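Local atomic coordinates of anastral spindle 2, SAS 4 (Drosophila melanogaster, PDB entry 4BY2), a protein that takes part in centriole assembly, its SAS-4 TCP domain forming an extended beta-sheet that binds the proline-rich motif of Ana2, here fused to it. Residues K86-S89 against N94-M97; K105-N108 against T113-Y116. All coordinates share one frame; numbering follows the deposited sequence.

In the fold
Contacts 1 and 2 are two successive beta hairpins of the SAS-4 TCP domain, with centres about 9 Å apart on the same side of the chain's centre. Along the chain contact 1 (86-89 with 94-97) closes before contact 2 (105-108 with 113-116) opens. The inner strands 94-98 and 104-108 are sheet neighbours, and Leu95 O to Thr107 N at 2.8 Å and Met97 N to Lys105 O at 2.9 Å are probable hydrogen bonds between the hairpins. This chain of antiparallel hairpins builds the extended sheet. Met97, Val114 and Tyr116 lie on one face, where they meet residues of the Ana2 proline-rich motif, joined to the domain by fusion in this construct.

Contact 1: residues K86-S89 against N94-M97; sequences KKIS and NLRM
Residues 86-89 and 94-97 pair as an antiparallel beta hairpin in the SAS-4 part of the fusion, their strand axes 4.7 Å apart at 170°. Lys87 and Arg96 form the hydrogen-bonded pair, each backbone N bonded to the other's O; non-hydrogen-bonded pairs flank it, Lys86 with Met97 and Ile88 with Leu95. Toward the turn, Ser89 N continues the ladder by donating to Asn94 O over 2.9 Å.

Lys86, Ile88, Leu95 and Met97 share one face. Leu95 runs beside Ile88 and also beside Lys86, pointing the same way as both, and a single methyl serves the two neighbours: CD2 lies 3.9 Å from Ile88 CG1 and 4.0 Å from Lys86 CE. Lys86 therefore contributes its aliphatic stem to this apolar row. Met97 crosses it on the other side; its chain folds back at the CB-CG and CG-SD bonds, which sets SD 3.8 Å from Lys86 CB and carries CE up towards the amine. Ile78 of the preceding strand extends the row beyond Lys86 and Ile88.

On the opposite face the stems of Lys87 and Arg96 touch, CB to CG at 3.8 Å. Their like charges then part, the arginine NH1 making a long, weak ion pair with Glu106 OE2.

The turn end is fastened by a serine hydroxyl. With chi1 at 59°, Ser89 OG sits between its own backbone N and carbonyl carbon, where it also hydrogen-bonds Asp91 OD1 within the turn and accepts Asn94 N at 2.9 Å.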
loop_
_atom_site.group_PDB
_atom_site.type_symbol
_atom_site.label_atom_id
_atom_site.label_comp_id
_atom_site.label_asym_id
_atom_site.label_seq_id
_atom_site.Cartn_x
_atom_site.Cartn_y
_atom_site.Cartn_z
ATOM N N LYS A 86 -20.001 8.537 9.024
ATOM C CA LYS A 86 -19.895 8.353 7.579
ATOM C C LYS A 86 -20.338 9.639 6.875
ATOM O O LYS A 86 -21.496 10.038 6.996
ATOM C CB LYS A 86 -20.737 7.150 7.120
ATOM C CG LYS A 86 -20.416 6.661 5.712
ATOM C CD LYS A 86 -21.526 5.768 5.179
ATOM C CE LYS A 86 -21.089 4.931 4.002
ATOM N NZ LYS A 86 -20.346 3.715 4.431
ATOM N N LYS A 87 -19.411 10.294 6.160
ATOM C CA LYS A 87 -19.701 11.523 5.421
ATOM C C LYS A 87 -19.761 11.220 3.925
ATOM O O LYS A 87 -18.810 10.669 3.374
ATOM C CB LYS A 87 -18.664 12.617 5.726
ATOM C CG LYS A 87 -18.790 13.216 7.120
ATOM C CD LYS A 87 -17.809 14.363 7.347
ATOM C CE LYS A 87 -18.401 15.719 7.031
ATOM N NZ LYS A 87 -17.453 16.823 7.335
ATOM N N ILE A 88 -20.894 11.539 3.283
ATOM C CA ILE A 88 -21.115 11.327 1.851
ATOM C C ILE A 88 -21.250 12.687 1.169
ATOM O O ILE A 88 -21.986 13.546 1.662
ATOM C CB ILE A 88 -22.355 10.423 1.569
ATOM C CG1 ILE A 88 -22.338 9.133 2.425
ATOM C CG2 ILE A 88 -22.481 10.100 0.066
ATOM C CD1 ILE A 88 -23.676 8.407 2.547
ATOM N N SER A 89 -20.547 12.877 0.033
ATOM C CA SER A 89 -20.612 14.101 -0.775
ATOM C C SER A 89 -21.988 14.191 -1.456
ATOM O O SER A 89 -22.608 13.153 -1.708
ATOM C CB SER A 89 -19.506 14.106 -1.829
ATOM O OG SER A 89 -19.598 12.981 -2.689
ATOM N N ASN A 94 -17.699 10.864 -3.424
ATOM C CA ASN A 94 -16.672 10.936 -2.387
ATOM C C ASN A 94 -17.255 10.626 -0.998
ATOM O O ASN A 94 -18.122 11.351 -0.500
ATOM C CB ASN A 94 -15.951 12.285 -2.421
ATOM C CG ASN A 94 -15.054 12.462 -3.627
ATOM O OD1 ASN A 94 -15.480 12.344 -4.784
ATOM N ND2 ASN A 94 -13.790 12.769 -3.382
ATOM N N LEU A 95 -16.792 9.521 -0.396
ATOM C CA LEU A 95 -17.238 9.044 0.915
ATOM C C LEU A 95 -16.070 8.980 1.895
ATOM O O LEU A 95 -14.942 8.728 1.472
ATOM C CB LEU A 95 -17.859 7.639 0.790
ATOM C CG LEU A 95 -19.072 7.483 -0.127
ATOM C CD1 LEU A 95 -18.668 6.911 -1.473
ATOM C CD2 LEU A 95 -20.103 6.575 0.500
ATOM N N ARG A 96 -16.335 9.198 3.200
ATOM C CA ARG A 96 -15.311 9.075 4.241
ATOM C C ARG A 96 -15.910 8.595 5.572
ATOM O O ARG A 96 -16.830 9.214 6.111
ATOM C CB ARG A 96 -14.414 10.326 4.399
ATOM C CG ARG A 96 -15.072 11.615 4.881
ATOM C CD ARG A 96 -14.045 12.728 5.030
ATOM N NE ARG A 96 -13.034 12.424 6.048
ATOM C CZ ARG A 96 -11.857 13.036 6.150
ATOM N NH1 ARG A 96 -11.520 13.992 5.293
ATOM N NH2 ARG A 96 -11.006 12.692 7.107
ATOM N N MET A 97 -15.413 7.443 6.057
ATOM C CA MET A 97 -15.844 6.823 7.306
ATOM C C MET A 97 -14.838 7.159 8.400
ATOM O O MET A 97 -13.687 6.729 8.332
ATOM C CB MET A 97 -16.003 5.298 7.133
ATOM C CG MET A 97 -16.504 4.575 8.383
ATOM S SD MET A 97 -18.292 4.673 8.669
ATOM C CE MET A 97 -18.861 3.374 7.596
#

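Contact 2: residues K105-N108 against T113-Y116; sequences KETN and TVKY
Strands 105-108 and 113-116 face each other as the next antiparallel hairpin of the TCP domain's extended sheet, axes 4.6 Å apart at 168°, with Glu106-Lys115 and Asn108-Thr113 as hydrogen-bonded pairs and Lys105-Tyr116 and Thr107-Val114 as the non-hydrogen-bonded ones. Both hydrogen-bonded pairs are complete, with N-H donated to O in each direction.

Lys105 carries the packing on the face it shares with Tyr116. With CG turned opposite the backbone N (chi1 -171°), the stem crosses the tyrosine obliquely: CB and CG each lie 3.8 Å from Tyr116 CD2. Further out the stem passes Val114, CE to CG1 at 4.1 Å. With an alanine here, the stem beyond CB would be gone, and this flank of the Tyr116 ring and Val114 CG1 would probably be left with a gap beside them. The far end of the tyrosine is held independently, its OH hydrogen-bonded to Asp103 OD2 and to the backbone N of Arg15, a residue of the fused Ana2 part.

On the other face Glu106 and Lys115 touch through their CB atoms, 4.0 Å apart. Their charged ends do not meet, Glu106 OE1 lying 5.2 Å from Lys115 NZ, so any attraction between them is probably only a long-range one. Trp124 and Thr126 of the following strand lie against Lys115. Nearer the turn a side-chain bond supplements the backbone pair: Thr113 OG1 donates weakly to Asn108 OD1 over 3.3 Å.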
loop_
_atom_site.group_PDB
_atom_site.type_symbol
_atom_site.label_atom_id
_atom_site.label_comp_id
_atom_site.label_asym_id
_atom_site.label_seq_id
_atom_site.Cartn_x
_atom_site.Cartn_y
_atom_site.Cartn_z
ATOM N N LYS A 105 -11.498 5.964 6.376
ATOM C CA LYS A 105 -11.668 5.200 5.140
ATOM C C LYS A 105 -12.293 6.097 4.054
ATOM O O LYS A 105 -13.497 6.363 4.092
ATOM C CB LYS A 105 -12.497 3.925 5.380
ATOM C CG LYS A 105 -12.533 2.979 4.183
ATOM C CD LYS A 105 -13.244 1.680 4.518
ATOM C CE LYS A 105 -13.625 0.895 3.288
ATOM N NZ LYS A 105 -14.809 1.481 2.601
ATOM N N GLU A 106 -11.461 6.578 3.107
ATOM C CA GLU A 106 -11.874 7.447 1.995
ATOM C C GLU A 106 -12.186 6.638 0.734
ATOM O O GLU A 106 -11.342 5.872 0.278
ATOM C CB GLU A 106 -10.796 8.504 1.692
ATOM C CG GLU A 106 -10.782 9.678 2.662
ATOM C CD GLU A 106 -9.645 10.673 2.505
ATOM O OE1 GLU A 106 -8.998 10.693 1.431
ATOM O OE2 GLU A 106 -9.411 11.452 3.458
ATOM N N THR A 107 -13.398 6.807 0.179
ATOM C CA THR A 107 -13.846 6.123 -1.039
ATOM C C THR A 107 -14.129 7.160 -2.127
ATOM O O THR A 107 -15.118 7.888 -2.044
ATOM C CB THR A 107 -15.035 5.181 -0.757
ATOM O OG1 THR A 107 -14.722 4.334 0.348
ATOM C CG2 THR A 107 -15.412 4.327 -1.965
ATOM N N ASN A 108 -13.231 7.238 -3.127
ATOM C CA ASN A 108 -13.326 8.153 -4.264
ATOM C C ASN A 108 -13.763 7.340 -5.486
ATOM O O ASN A 108 -12.963 6.582 -6.036
ATOM C CB ASN A 108 -11.977 8.841 -4.521
ATOM C CG ASN A 108 -11.304 9.395 -3.288
ATOM O OD1 ASN A 108 -10.644 8.671 -2.528
ATOM N ND2 ASN A 108 -11.428 10.696 -3.080
ATOM N N THR A 113 -10.497 4.958 -6.118
ATOM C CA THR A 113 -9.568 4.680 -5.024
ATOM C C THR A 113 -10.223 4.509 -3.661
ATOM O O THR A 113 -11.192 5.192 -3.329
ATOM C CB THR A 113 -8.455 5.747 -4.946
ATOM O OG1 THR A 113 -9.034 7.051 -4.877
ATOM C CG2 THR A 113 -7.479 5.675 -6.109
ATOM N N VAL A 114 -9.653 3.601 -2.860
ATOM C CA VAL A 114 -10.055 3.336 -1.483
ATOM C C VAL A 114 -8.797 3.600 -0.640
ATOM O O VAL A 114 -7.812 2.871 -0.755
ATOM C CB VAL A 114 -10.641 1.908 -1.269
ATOM C CG1 VAL A 114 -11.088 1.706 0.177
ATOM C CG2 VAL A 114 -11.802 1.628 -2.224
ATOM N N LYS A 115 -8.806 4.693 0.131
ATOM C CA LYS A 115 -7.689 5.075 0.998
ATOM C C LYS A 115 -8.043 4.757 2.447
ATOM O O LYS A 115 -9.169 5.013 2.864
ATOM C CB LYS A 115 -7.347 6.568 0.845
ATOM C CG LYS A 115 -6.656 6.916 -0.463
ATOM C CD LYS A 115 -6.139 8.347 -0.462
ATOM C CE LYS A 115 -5.351 8.669 -1.708
ATOM N NZ LYS A 115 -4.939 10.097 -1.745
ATOM N N TYR A 116 -7.097 4.185 3.206
ATOM C CA TYR A 116 -7.320 3.839 4.608
ATOM C C TYR A 116 -6.186 4.337 5.486
ATOM O O TYR A 116 -5.028 4.036 5.214
ATOM C CB TYR A 116 -7.537 2.325 4.796
ATOM C CG TYR A 116 -8.177 1.963 6.123
ATOM C CD1 TYR A 116 -7.418 1.875 7.287
ATOM C CD2 TYR A 116 -9.544 1.720 6.217
ATOM C CE1 TYR A 116 -8.003 1.567 8.511
ATOM C CE2 TYR A 116 -10.137 1.388 7.434
ATOM C CZ TYR A 116 -9.362 1.311 8.579
ATOM O OH TYR A 116 -9.933 0.991 9.789
#